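Local atomic coordinates of beta-2-microglobulin (Danio rerio, PDB entry 4M9O), a protein that forms a component of the class I major histocompatibility complex and takes part in presenting peptide antigens to the immune system. Residues 7-12 with 25-30; 30-35 with 84-89; 38-43 with 66-71. All blocks are in the same frame, centred on the assembly; numbering follows the deposited sequence.

How the contacts relate
All three contacts lie in one immunoglobulin C1-set domain, a sandwich of two antiparallel sheets. Contact 1 pairs strands 8-13 and 23-30 within the sheet that includes 63-72. Contact 3 bridges the two sheets, from strand 38-43 to strand 63-72. Contact 2 joins the loop after strand 23-30 to the end of strand 80-86. Segments 25-30 and 30-35 share Ser30, which leads into that loop. Contact 1 closes before the others open, and both segments of contact 3 lie between 30-35 and 84-89. Contact centres are about 9 Å (1 and 3), 12 Å (1 and 2) and 15 Å (2 and 3) apart. The contacts thus join strands within one sheet, the two sheets, and one end of the sandwich.

Contact 1: 7-12 with 25-30; sequences PKVHVY and LICYVS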
ATOM      1  N   PRO A   7      -0.786  -1.342 -12.441  1.00 18.05           N
ATOM      2  CA  PRO A   7      -0.363  -1.964 -11.208  1.00 18.37           C
ATOM      3  C   PRO A   7      -1.427  -2.857 -10.612  1.00 19.22           C
ATOM      4  O   PRO A   7      -2.565  -2.564 -10.706  1.00 19.61           O
ATOM      5  CB  PRO A   7      -0.087  -0.775 -10.310  1.00 17.18           C
ATOM      6  CG  PRO A   7      -0.231   0.399 -11.113  1.00 19.61           C
ATOM      7  CD  PRO A   7      -1.018   0.079 -12.265  1.00 19.10           C
ATOM      8  N   LYS A   8      -1.024  -3.954 -10.026  1.00 19.12           N
ATOM      9  CA  LYS A   8      -1.901  -4.753  -9.199  1.00 19.50           C
ATOM     10  C   LYS A   8      -1.566  -4.352  -7.780  1.00 18.56           C
ATOM     11  O   LYS A   8      -0.462  -4.427  -7.392  1.00 18.50           O
ATOM     12  CB  LYS A   8      -1.677  -6.249  -9.388  1.00 19.91           C
ATOM     13  CG  LYS A   8      -1.790  -6.733 -10.777  1.00 23.52           C
ATOM     14  CD  LYS A   8      -1.390  -8.133 -10.916  1.00 30.61           C
ATOM     15  CE  LYS A   8      -1.879  -8.783 -12.209  1.00 36.43           C
ATOM     16  NZ  LYS A   8      -2.920  -8.077 -12.988  1.00 39.50           N
ATOM     17  N   VAL A   9      -2.555  -3.913  -7.038  1.00 18.15           N
ATOM     18  CA  VAL A   9      -2.388  -3.396  -5.702  1.00 17.02           C
ATOM     19  C   VAL A   9      -3.206  -4.128  -4.662  1.00 17.82           C
ATOM     20  O   VAL A   9      -4.355  -4.403  -4.869  1.00 15.57           O
ATOM     21  CB  VAL A   9      -2.796  -1.925  -5.630  1.00 16.77           C
ATOM     22  CG1 VAL A   9      -2.587  -1.357  -4.297  1.00 17.71           C
ATOM     23  CG2 VAL A   9      -2.135  -1.121  -6.667  1.00 16.68           C
ATOM     24  N   HIS A  10      -2.559  -4.433  -3.556  1.00 17.69           N
ATOM     25  CA  HIS A  10      -3.165  -5.032  -2.405  1.00 19.35           C
ATOM     26  C   HIS A  10      -2.835  -4.296  -1.109  1.00 18.81           C
ATOM     27  O   HIS A  10      -1.722  -4.021  -0.843  1.00 17.92           O
ATOM     28  CB  HIS A  10      -2.748  -6.482  -2.300  1.00 20.49           C
ATOM     29  CG  HIS A  10      -2.948  -7.268  -3.551  1.00 21.79           C
ATOM     30  ND1 HIS A  10      -4.097  -7.957  -3.803  1.00 24.44           N
ATOM     31  CD2 HIS A  10      -2.162  -7.446  -4.628  1.00 26.60           C
ATOM     32  CE1 HIS A  10      -4.014  -8.536  -4.974  1.00 25.66           C
ATOM     33  NE2 HIS A  10      -2.841  -8.260  -5.487  1.00 28.11           N
ATOM     34  N   VAL A  11      -3.848  -3.988  -0.331  1.00 30.00           N
ATOM     35  CA  VAL A  11      -3.707  -3.448   1.014  1.00 30.00           C
ATOM     36  C   VAL A  11      -4.161  -4.457   2.075  1.00 30.00           C
ATOM     37  O   VAL A  11      -5.210  -4.996   1.980  1.00 30.00           O
ATOM     38  CB  VAL A  11      -4.431  -2.143   1.184  1.00 20.00           C
ATOM     39  CG1 VAL A  11      -3.964  -1.426   2.372  1.00 20.00           C
ATOM     40  CG2 VAL A  11      -4.276  -1.324   0.020  1.00 20.00           C
ATOM     41  N   TYR A  12      -3.320  -4.715   3.049  1.00 16.89           N
ATOM     42  CA  TYR A  12      -3.523  -5.736   4.021  1.00 15.42           C
ATOM     43  C   TYR A  12      -2.729  -5.489   5.275  1.00 15.39           C
ATOM     44  O   TYR A  12      -1.748  -4.835   5.252  1.00 15.32           O
ATOM     45  CB  TYR A  12      -3.204  -7.131   3.447  1.00 15.18           C
ATOM     46  CG  TYR A  12      -1.868  -7.275   2.813  1.00 13.24           C
ATOM     47  CD1 TYR A  12      -1.705  -7.068   1.480  1.00 10.91           C
ATOM     48  CD2 TYR A  12      -0.766  -7.607   3.551  1.00 12.83           C
ATOM     49  CE1 TYR A  12      -0.521  -7.189   0.897  1.00 11.79           C
ATOM     50  CE2 TYR A  12       0.467  -7.729   2.957  1.00 12.13           C
ATOM     51  CZ  TYR A  12       0.582  -7.502   1.623  1.00 15.28           C
ATOM     52  OH  TYR A  12       1.756  -7.624   1.004  1.00 17.70           O
ATOM     53  N   LEU A  25       0.519  -2.211   8.762  1.00 17.49           N
ATOM     54  CA  LEU A  25      -0.252  -1.945   7.575  1.00 17.45           C
ATOM     55  C   LEU A  25       0.666  -2.025   6.350  1.00 18.27           C
ATOM     56  O   LEU A  25       1.717  -1.468   6.341  1.00 17.75           O
ATOM     57  CB  LEU A  25      -1.021  -0.623   7.664  1.00 18.79           C
ATOM     58  CG  LEU A  25      -1.985  -0.264   6.524  1.00 19.23           C
ATOM     59  CD1 LEU A  25      -3.124  -1.151   6.396  1.00 17.82           C
ATOM     60  CD2 LEU A  25      -2.437   1.173   6.492  1.00 23.22           C
ATOM     61  N   ILE A  26       0.248  -2.770   5.356  1.00 18.58           N
ATOM     62  CA  ILE A  26       1.032  -3.049   4.158  1.00 17.34           C
ATOM     63  C   ILE A  26       0.336  -2.769   2.836  1.00 19.15           C
ATOM     64  O   ILE A  26      -0.765  -3.147   2.664  1.00 19.02           O
ATOM     65  CB  ILE A  26       1.509  -4.511   4.157  1.00 16.94           C
ATOM     66  CG1 ILE A  26       2.137  -4.879   5.485  1.00 17.53           C
ATOM     67  CG2 ILE A  26       2.417  -4.785   3.024  1.00 15.96           C
ATOM     68  CD1 ILE A  26       2.037  -6.284   5.858  1.00 21.44           C
ATOM     69  N   CYS A  27       1.009  -2.112   1.913  1.00 18.46           N
ATOM     70  CA  CYS A  27       0.535  -1.907   0.562  1.00 19.16           C
ATOM     71  C   CYS A  27       1.533  -2.476  -0.403  1.00 18.68           C
ATOM     72  O   CYS A  27       2.606  -2.036  -0.466  1.00 19.29           O
ATOM     73  CB  CYS A  27       0.331  -0.440   0.241  1.00 20.13           C
ATOM     74  SG  CYS A  27      -0.374  -0.031  -1.356  1.00 26.79           S
ATOM     75  N   TYR A  28       1.130  -3.452  -1.162  1.00 17.66           N
ATOM     76  CA  TYR A  28       1.978  -4.151  -2.095  1.00 17.11           C
ATOM     77  C   TYR A  28       1.546  -3.885  -3.509  1.00 17.11           C
ATOM     78  O   TYR A  28       0.418  -4.060  -3.851  1.00 17.23           O
ATOM     79  CB  TYR A  28       1.972  -5.628  -1.807  1.00 15.94           C
ATOM     80  CG  TYR A  28       2.735  -6.489  -2.760  1.00 17.81           C
ATOM     81  CD1 TYR A  28       4.085  -6.586  -2.688  1.00 17.24           C
ATOM     82  CD2 TYR A  28       2.084  -7.270  -3.688  1.00 17.28           C
ATOM     83  CE1 TYR A  28       4.761  -7.388  -3.517  1.00 19.35           C
ATOM     84  CE2 TYR A  28       2.758  -8.064  -4.525  1.00 15.12           C
ATOM     85  CZ  TYR A  28       4.098  -8.124  -4.433  1.00 17.25           C
ATOM     86  OH  TYR A  28       4.810  -8.889  -5.226  1.00 17.12           O
ATOM     87  N   VAL A  29       2.489  -3.431  -4.309  1.00 15.90           N
ATOM     88  CA  VAL A  29       2.250  -3.051  -5.664  1.00 15.68           C
ATOM     89  C   VAL A  29       3.126  -3.820  -6.644  1.00 16.20           C
ATOM     90  O   VAL A  29       4.287  -3.946  -6.478  1.00 13.21           O
ATOM     91  CB  VAL A  29       2.406  -1.578  -5.881  1.00 17.77           C
ATOM     92  CG1 VAL A  29       2.050  -1.253  -7.253  1.00 20.82           C
ATOM     93  CG2 VAL A  29       1.584  -0.802  -4.953  1.00 17.75           C
ATOM     94  N   SER A  30       2.496  -4.350  -7.661  1.00 15.87           N
ATOM     95  CA  SER A  30       3.137  -5.275  -8.518  1.00 17.25           C
ATOM     96  C   SER A  30       2.685  -5.262  -9.960  1.00 16.17           C
ATOM     97  O   SER A  30       1.644  -4.849 -10.244  1.00 16.17           O
ATOM     98  CB  SER A  30       2.933  -6.667  -7.931  1.00 17.70           C
ATOM     99  OG  SER A  30       3.590  -7.606  -8.683  1.00 27.05           O
TER
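Tyr12 lays its ring against Ile26 where two antiparallel strands of the immunoglobulin sandwich run side by side. Its atom CE2 is 3.5 Å from Ile26 CG2, and its hydroxyl OH lies 3.5 Å from Tyr28 CB. The ring also has Ile26 O over one face, offset toward the rim. It turns back over the neighbouring strand because CG sits between the backbone N and the carbonyl carbon (chi1 53°). With an alanine at this position, Ile26 would probably lose the ring packed on it and Tyr28 CB its contact with the hydroxyl, leaving a gap on this face of the sheet.

The backbones hold these side chains in step. The strand axes are 4.8 Å apart; their N-to-C directions differ by 169°, so they are antiparallel. Three hydrogen-bonded pairs, Lys8 with Ser30, His10 with Tyr28 and Tyr12 with Ile26, each make two bonds. The one from Lys8 N to Ser30 O is 2.8 Å long and nearly straight at 175°. Between them, Val9 faces Val29 and Val11 faces Cys27 in non-hydrogen-bonded pairs.

The residues of these two pairs point to the inner face. Val9 and Val29 stand next to each other, their CG2 methyls 4.1 Å apart. Pro7 CB adds a contact of 3.8 Å with Val29 CG1, and Val11 CG1 reaches Leu25 CD1. Strand 63-72 continues the sheet beyond strand 23-30, through backbone bonds of Leu25, Cys27 and Val29. The disulfide from Cys27 to Cys82 ties this sheet to the opposite one. At that bridge, Val9 CG1 packs 3.9 Å from Cys27 SG.

Contact 2: 30-35 with 84-89; sequences SSFHPP and VRHMKE
His86 reaches toward Pro34 with its CG anti to the backbone N (chi1 -172°), which carries the imidazole across to the loop of residues 30-35. Phe32 has the less usual first torsion of 44°. Its CB comes over the imidazole while its ring swings away from the strand. The peptide bond between His33 and Pro34 is cis, as in other beta-2-microglobulins.

The main polar link runs from His86 NE2 to Pro34 O, 3.0 Å long with an N-H...O angle of 148°. The acceptor lies almost exactly in the imidazole plane, and the donor lies in the carbonyl plane. This in-plane bond fixes the rotation of the ring and is consistent with a proton on NE2. His33 O also sits at the imidazole edge, 3.4 Å from His86 CE1.

The two faces of the imidazole are covered differently. Phe32 CB makes a CH-pi contact with one, 4.2 Å from the ring centroid. The Phe32 ring turns an edge toward the His86 face in an offset edge-to-face pair, with centroids 5.9 Å apart. Met87 CG lies over the opposite face. The Met87 chain is folded about its CB-CG and CG-SD bonds, and its SD packs 3.6 Å from Pro34 CD, the two side chains crossing at about a right angle.

His86 ends strand 80-86 and starts the type I' turn to Glu89, closed by backbone bonds in both directions between these residues. Pro7 also packs on His86. From the loop, Phe32 also touches Phe64 of strand 63-72 and Leu56 of strand 52-59, so the loop that follows strand 23-30 joins the last residue of strand 80-86 to the other sheet.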
ATOM      1  N   SER A  30       2.496  -4.350  -7.661  1.00 15.87           N
ATOM      2  CA  SER A  30       3.137  -5.275  -8.518  1.00 17.25           C
ATOM      3  C   SER A  30       2.685  -5.262  -9.960  1.00 16.17           C
ATOM      4  O   SER A  30       1.644  -4.849 -10.244  1.00 16.17           O
ATOM      5  CB  SER A  30       2.933  -6.667  -7.931  1.00 17.70           C
ATOM      6  OG  SER A  30       3.590  -7.606  -8.683  1.00 27.05           O
ATOM      7  N   SER A  31       3.515  -5.796 -10.825  1.00 17.15           N
ATOM      8  CA  SER A  31       3.255  -6.031 -12.239  1.00 18.41           C
ATOM      9  C   SER A  31       2.914  -4.841 -13.124  1.00 18.09           C
ATOM     10  O   SER A  31       2.130  -4.956 -13.987  1.00 19.47           O
ATOM     11  CB  SER A  31       2.176  -7.083 -12.397  1.00 18.44           C
ATOM     12  OG  SER A  31       2.402  -8.160 -11.580  1.00 24.89           O
ATOM     13  N   PHE A  32       3.530  -3.717 -12.876  1.00 15.72           N
ATOM     14  CA  PHE A  32       3.256  -2.507 -13.584  1.00 14.70           C
ATOM     15  C   PHE A  32       4.394  -2.249 -14.519  1.00 13.88           C
ATOM     16  O   PHE A  32       5.460  -2.639 -14.243  1.00 15.26           O
ATOM     17  CB  PHE A  32       3.098  -1.333 -12.626  1.00 11.95           C
ATOM     18  CG  PHE A  32       4.130  -1.303 -11.559  1.00 13.90           C
ATOM     19  CD1 PHE A  32       5.268  -0.609 -11.719  1.00 12.86           C
ATOM     20  CD2 PHE A  32       3.976  -2.025 -10.402  1.00 12.17           C
ATOM     21  CE1 PHE A  32       6.206  -0.603 -10.755  1.00 10.21           C
ATOM     22  CE2 PHE A  32       4.919  -2.022  -9.480  1.00  7.74           C
ATOM     23  CZ  PHE A  32       6.041  -1.307  -9.670  1.00 12.80           C
ATOM     24  N   HIS A  33       4.087  -1.623 -15.644  1.00 12.46           N
ATOM     25  CA  HIS A  33       5.005  -1.114 -16.665  1.00 14.10           C
ATOM     26  C   HIS A  33       4.463   0.255 -17.131  1.00 14.50           C
ATOM     27  O   HIS A  33       3.343   0.340 -17.490  1.00 15.24           O
ATOM     28  CB  HIS A  33       4.989  -1.975 -17.910  1.00 12.73           C
ATOM     29  CG  HIS A  33       5.373  -3.390 -17.723  1.00 16.24           C
ATOM     30  ND1 HIS A  33       6.535  -3.776 -17.129  1.00 22.20           N
ATOM     31  CD2 HIS A  33       4.791  -4.516 -18.158  1.00 21.00           C
ATOM     32  CE1 HIS A  33       6.647  -5.076 -17.178  1.00 18.64           C
ATOM     33  NE2 HIS A  33       5.588  -5.553 -17.780  1.00 24.01           N
ATOM     34  N   PRO A  34       5.261   1.306 -17.182  1.00 15.33           N
ATOM     35  CA  PRO A  34       6.659   1.331 -16.801  1.00 15.08           C
ATOM     36  C   PRO A  34       6.940   1.327 -15.297  1.00 17.54           C
ATOM     37  O   PRO A  34       6.030   1.629 -14.599  1.00 17.67           O
ATOM     38  CB  PRO A  34       7.119   2.651 -17.423  1.00 14.47           C
ATOM     39  CG  PRO A  34       5.973   3.458 -17.435  1.00 13.18           C
ATOM     40  CD  PRO A  34       4.824   2.623 -17.655  1.00 13.29           C
ATOM     41  N   PRO A  35       8.179   1.223 -14.920  1.00 30.00           N
ATOM     42  CA  PRO A  35       8.545   1.111 -13.529  1.00 30.00           C
ATOM     43  C   PRO A  35       8.520   2.413 -12.750  1.00 30.00           C
ATOM     44  O   PRO A  35       9.067   2.409 -11.729  1.00 30.00           O
ATOM     45  CB  PRO A  35       9.932   0.487 -13.582  1.00 20.00           C
ATOM     46  CG  PRO A  35      10.403   0.792 -14.866  1.00 20.00           C
ATOM     47  CD  PRO A  35       9.263   0.759 -15.774  1.00 20.00           C
ATOM     48  N   VAL A  84      -1.855   5.056  -4.851  1.00 18.38           N
ATOM     49  CA  VAL A  84      -0.897   4.697  -5.887  1.00 18.43           C
ATOM     50  C   VAL A  84      -0.974   5.536  -7.175  1.00 18.78           C
ATOM     51  O   VAL A  84      -1.968   5.580  -7.817  1.00 18.38           O
ATOM     52  CB  VAL A  84      -1.018   3.212  -6.247  1.00 18.17           C
ATOM     53  CG1 VAL A  84      -0.026   2.807  -7.230  1.00 17.82           C
ATOM     54  CG2 VAL A  84      -0.968   2.348  -5.057  1.00 18.02           C
ATOM     55  N   ARG A  85       0.116   6.177  -7.538  1.00 18.75           N
ATOM     56  CA  ARG A  85       0.224   6.917  -8.761  1.00 19.50           C
ATOM     57  C   ARG A  85       1.138   6.237  -9.789  1.00 18.48           C
ATOM     58  O   ARG A  85       2.262   5.953  -9.530  1.00 18.19           O
ATOM     59  CB  ARG A  85       0.664   8.349  -8.491  1.00 19.59           C
ATOM     60  CG  ARG A  85       0.754   9.260  -9.691  1.00 24.34           C
ATOM     61  CD  ARG A  85       0.508  10.680  -9.309  1.00 30.10           C
ATOM     62  NE  ARG A  85       0.393  11.620 -10.409  1.00 34.68           N
ATOM     63  CZ  ARG A  85      -0.731  12.132 -10.881  1.00 37.52           C
ATOM     64  NH1 ARG A  85      -1.900  11.778 -10.416  1.00 34.31           N
ATOM     65  NH2 ARG A  85      -0.671  12.997 -11.863  1.00 40.31           N
ATOM     66  N   HIS A  86       0.550   5.965 -10.932  1.00 18.80           N
ATOM     67  CA  HIS A  86       1.194   5.389 -12.085  1.00 19.23           C
ATOM     68  C   HIS A  86       0.653   6.050 -13.338  1.00 20.66           C
ATOM     69  O   HIS A  86      -0.510   6.206 -13.460  1.00 21.16           O
ATOM     70  CB  HIS A  86       0.846   3.920 -12.119  1.00 18.85           C
ATOM     71  CG  HIS A  86       1.586   3.129 -13.136  1.00 18.10           C
ATOM     72  ND1 HIS A  86       0.954   2.437 -14.120  1.00 16.96           N
ATOM     73  CD2 HIS A  86       2.898   2.914 -13.315  1.00 15.68           C
ATOM     74  CE1 HIS A  86       1.836   1.821 -14.859  1.00 17.42           C
ATOM     75  NE2 HIS A  86       3.027   2.099 -14.395  1.00 18.97           N
ATOM     76  N   MET A  87       1.513   6.419 -14.271  1.00 22.54           N
ATOM     77  CA  MET A  87       1.105   6.987 -15.545  1.00 23.91           C
ATOM     78  C   MET A  87       0.192   8.199 -15.397  1.00 24.59           C
ATOM     79  O   MET A  87      -0.742   8.334 -16.098  1.00 23.82           O
ATOM     80  CB  MET A  87       0.396   5.943 -16.403  1.00 25.53           C
ATOM     81  CG  MET A  87       1.235   4.800 -16.905  1.00 27.05           C
ATOM     82  SD  MET A  87       2.499   5.380 -17.884  1.00 39.60           S
ATOM     83  CE  MET A  87       1.677   5.381 -19.418  1.00 38.67           C
ATOM     84  N   LYS A  88       0.474   9.038 -14.438  1.00 24.98           N
ATOM     85  CA  LYS A  88      -0.295  10.215 -14.179  1.00 27.00           C
ATOM     86  C   LYS A  88      -1.670   9.995 -13.557  1.00 27.91           C
ATOM     87  O   LYS A  88      -2.475  10.850 -13.574  1.00 29.91           O
ATOM     88  CB  LYS A  88      -0.386  11.072 -15.426  1.00 26.68           C
ATOM     89  CG  LYS A  88       0.938  11.530 -15.937  1.00 30.84           C
ATOM     90  CD  LYS A  88       0.829  12.213 -17.287  1.00 36.35           C
ATOM     91  CE  LYS A  88       0.428  11.271 -18.378  1.00 39.40           C
ATOM     92  NZ  LYS A  88       0.541  11.809 -19.765  1.00 39.59           N
ATOM     93  N   GLU A  89      -1.945   8.831 -13.034  1.00 27.07           N
ATOM     94  CA  GLU A  89      -3.209   8.622 -12.394  1.00 26.96           C
ATOM     95  C   GLU A  89      -3.075   8.085 -10.993  1.00 25.93           C
ATOM     96  O   GLU A  89      -2.363   7.167 -10.745  1.00 25.22           O
ATOM     97  CB  GLU A  89      -4.112   7.746 -13.225  1.00 28.43           C
ATOM     98  CG  GLU A  89      -5.484   7.710 -12.690  1.00 33.33           C
ATOM     99  CD  GLU A  89      -6.256   6.470 -13.037  1.00 44.33           C
ATOM    100  OE1 GLU A  89      -7.461   6.431 -12.776  1.00 48.78           O
ATOM    101  OE2 GLU A  89      -5.684   5.519 -13.539  1.00 45.08           O
TER

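Contact 3: 38-43 with 66-71; sequences SIELLK and LTKSVA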
ATOM      1  N   SER A  38       4.517   5.748  -7.650  1.00 30.00           N
ATOM      2  CA  SER A  38       4.582   6.230  -6.295  1.00 30.00           C
ATOM      3  C   SER A  38       3.418   5.886  -5.390  1.00 30.00           C
ATOM      4  O   SER A  38       2.301   5.832  -5.809  1.00 30.00           O
ATOM      5  CB  SER A  38       4.963   7.691  -6.251  1.00 20.00           C
ATOM      6  OG  SER A  38       3.926   8.502  -5.993  1.00 20.00           O
ATOM      7  N   ILE A  39       3.740   5.616  -4.154  1.00 22.18           N
ATOM      8  CA  ILE A  39       2.844   5.039  -3.192  1.00 22.24           C
ATOM      9  C   ILE A  39       2.841   5.816  -1.884  1.00 23.11           C
ATOM     10  O   ILE A  39       3.858   6.164  -1.395  1.00 21.39           O
ATOM     11  CB  ILE A  39       3.282   3.620  -2.828  1.00 22.08           C
ATOM     12  CG1 ILE A  39       3.376   2.728  -4.035  1.00 25.82           C
ATOM     13  CG2 ILE A  39       2.421   3.005  -1.787  1.00 20.64           C
ATOM     14  CD1 ILE A  39       3.997   1.495  -3.746  1.00 25.41           C
ATOM     15  N   GLU A  40       1.672   6.028  -1.320  1.00 23.47           N
ATOM     16  CA  GLU A  40       1.524   6.617   0.013  1.00 25.70           C
ATOM     17  C   GLU A  40       0.499   5.884   0.827  1.00 24.94           C
ATOM     18  O   GLU A  40      -0.433   5.365   0.306  1.00 25.52           O
ATOM     19  CB  GLU A  40       1.142   8.088   0.014  1.00 26.61           C
ATOM     20  CG  GLU A  40       2.086   9.047  -0.635  1.00 33.70           C
ATOM     21  CD  GLU A  40       3.471   9.058  -0.056  1.00 44.85           C
ATOM     22  OE1 GLU A  40       3.671   8.878   1.158  1.00 48.49           O
ATOM     23  OE2 GLU A  40       4.383   9.264  -0.841  1.00 50.00           O
ATOM     24  N   LEU A  41       0.700   5.847   2.121  1.00 23.71           N
ATOM     25  CA  LEU A  41      -0.218   5.217   3.034  1.00 22.84           C
ATOM     26  C   LEU A  41      -0.914   6.338   3.772  1.00 23.11           C
ATOM     27  O   LEU A  41      -0.297   7.243   4.194  1.00 23.55           O
ATOM     28  CB  LEU A  41       0.495   4.287   3.997  1.00 21.63           C
ATOM     29  CG  LEU A  41       0.968   2.928   3.507  1.00 23.40           C
ATOM     30  CD1 LEU A  41       1.790   2.163   4.506  1.00 19.22           C
ATOM     31  CD2 LEU A  41      -0.178   2.170   3.088  1.00 21.93           C
ATOM     32  N   LEU A  42      -2.215   6.273   3.873  1.00 22.95           N
ATOM     33  CA  LEU A  42      -2.989   7.339   4.460  1.00 22.28           C
ATOM     34  C   LEU A  42      -3.864   6.933   5.615  1.00 20.89           C
ATOM     35  O   LEU A  42      -4.463   5.923   5.593  1.00 18.65           O
ATOM     36  CB  LEU A  42      -3.819   8.011   3.395  1.00 21.60           C
ATOM     37  CG  LEU A  42      -3.072   8.827   2.363  1.00 25.10           C
ATOM     38  CD1 LEU A  42      -3.061   8.169   1.107  1.00 26.39           C
ATOM     39  CD2 LEU A  42      -3.562  10.184   2.218  1.00 25.65           C
ATOM     40  N   LYS A  43      -3.890   7.756   6.635  1.00 20.86           N
ATOM     41  CA  LYS A  43      -4.793   7.586   7.754  1.00 20.98           C
ATOM     42  C   LYS A  43      -5.721   8.777   7.906  1.00 21.65           C
ATOM     43  O   LYS A  43      -5.289   9.869   8.078  1.00 21.95           O
ATOM     44  CB  LYS A  43      -4.051   7.349   9.044  1.00 22.31           C
ATOM     45  CG  LYS A  43      -4.946   7.320  10.258  1.00 21.33           C
ATOM     46  CD  LYS A  43      -4.149   7.406  11.473  1.00 23.10           C
ATOM     47  CE  LYS A  43      -4.968   7.260  12.696  1.00 28.67           C
ATOM     48  NZ  LYS A  43      -4.185   7.434  13.888  1.00 33.37           N
ATOM     49  N   LEU A  66       6.987  -3.436  -5.478  1.00 18.70           N
ATOM     50  CA  LEU A  66       7.289  -2.525  -4.436  1.00 20.07           C
ATOM     51  C   LEU A  66       6.350  -2.719  -3.257  1.00 19.57           C
ATOM     52  O   LEU A  66       5.208  -2.937  -3.441  1.00 18.56           O
ATOM     53  CB  LEU A  66       7.126  -1.133  -5.005  1.00 20.73           C
ATOM     54  CG  LEU A  66       7.800   0.065  -4.405  1.00 28.95           C
ATOM     55  CD1 LEU A  66       9.274  -0.060  -4.472  1.00 32.12           C
ATOM     56  CD2 LEU A  66       7.369   1.311  -5.132  1.00 31.57           C
ATOM     57  N   THR A  67       6.863  -2.571  -2.059  1.00 18.77           N
ATOM     58  CA  THR A  67       6.090  -2.652  -0.845  1.00 20.68           C
ATOM     59  C   THR A  67       6.260  -1.457   0.094  1.00 20.64           C
ATOM     60  O   THR A  67       7.323  -1.084   0.404  1.00 20.26           O
ATOM     61  CB  THR A  67       6.422  -3.942  -0.096  1.00 20.48           C
ATOM     62  OG1 THR A  67       6.081  -5.045  -0.902  1.00 23.35           O
ATOM     63  CG2 THR A  67       5.705  -4.036   1.195  1.00 21.22           C
ATOM     64  N   LYS A  68       5.175  -0.873   0.520  1.00 20.29           N
ATOM     65  CA  LYS A  68       5.196   0.163   1.510  1.00 20.79           C
ATOM     66  C   LYS A  68       4.490  -0.302   2.787  1.00 20.22           C
ATOM     67  O   LYS A  68       3.437  -0.832   2.724  1.00 19.78           O
ATOM     68  CB  LYS A  68       4.546   1.418   0.955  1.00 22.13           C
ATOM     69  CG  LYS A  68       4.462   2.531   1.858  1.00 24.46           C
ATOM     70  CD  LYS A  68       5.442   3.539   1.463  1.00 28.62           C
ATOM     71  CE  LYS A  68       4.905   4.892   1.453  1.00 26.93           C
ATOM     72  NZ  LYS A  68       5.935   5.777   1.040  1.00 25.98           N
ATOM     73  N   SER A  69       5.104  -0.097   3.929  1.00 19.25           N
ATOM     74  CA  SER A  69       4.559  -0.514   5.203  1.00 19.52           C
ATOM     75  C   SER A  69       4.644   0.511   6.328  1.00 19.75           C
ATOM     76  O   SER A  69       5.443   1.371   6.279  1.00 18.20           O
ATOM     77  CB  SER A  69       5.216  -1.777   5.677  1.00 20.21           C
ATOM     78  OG  SER A  69       6.577  -1.646   5.695  1.00 22.67           O
ATOM     79  N   VAL A  70       3.786   0.379   7.306  1.00 18.81           N
ATOM     80  CA  VAL A  70       3.790   1.215   8.486  1.00 19.74           C
ATOM     81  C   VAL A  70       3.207   0.556   9.739  1.00 19.68           C
ATOM     82  O   VAL A  70       2.269  -0.135   9.657  1.00 20.02           O
ATOM     83  CB  VAL A  70       3.094   2.549   8.192  1.00 19.82           C
ATOM     84  CG1 VAL A  70       1.658   2.416   8.166  1.00 20.25           C
ATOM     85  CG2 VAL A  70       3.536   3.618   9.115  1.00 20.73           C
ATOM     86  N   ALA A  71       3.765   0.824  10.896  1.00 21.05           N
ATOM     87  CA  ALA A  71       3.151   0.403  12.133  1.00 22.12           C
ATOM     88  C   ALA A  71       1.867   1.194  12.353  1.00 23.07           C
ATOM     89  O   ALA A  71       1.837   2.359  12.104  1.00 23.80           O
ATOM     90  CB  ALA A  71       4.049   0.588  13.248  1.00 23.15           C
TER
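The carboxylate of Glu40 and the peptide carbonyl of Ile39 are the flat groups that meet Lys68. Glu40 turns OE1 toward Lys68 NZ at 3.8 Å, a long salt bridge. Its other oxygen, OE2, stands 3.2 Å from Ile39 O; both are acceptors, and they do not bond. Lys68 NZ also gives a weak hydrogen bond to Ile39 O at 3.2 Å. The ammonium thus lies close to two oxygens of the facing strand, and its positive charge probably offsets the closeness of Ile39 O to the Glu40 carboxylate.

Lys68 is largely buried. Its chain leaves the backbone with CG anti to N (chi1 178°), then bends at chi2 and chi3. These bends carry NZ across the gap to the Ile39 carbonyl. Gln53 OE1 accepts a further weak bond from NZ.

The carbon chain of Lys68 serves as packing. Its CB is 3.8 Å from Ile39 CG2, and its CG is 3.8 Å from Leu41 CD1. The same leucine methyl reaches Val70 CG1 at 3.7 Å. At the other end, Ile39 CD1 meets Leu66 CD2 at 3.7 Å. In each of these apolar pairs the side chains of the two strands point against each other and overlap alongside, interleaving.

The two strand axes come within 7.6 Å and cross at only -22°. That spacing is too wide for backbone pairing, and the side chains fill it. Ile39 and Leu41 also touch Cys27 of the disulfide. Two sheets packed face to face at a small angle round a buried disulfide are characteristic of the immunoglobulin beta-sandwich.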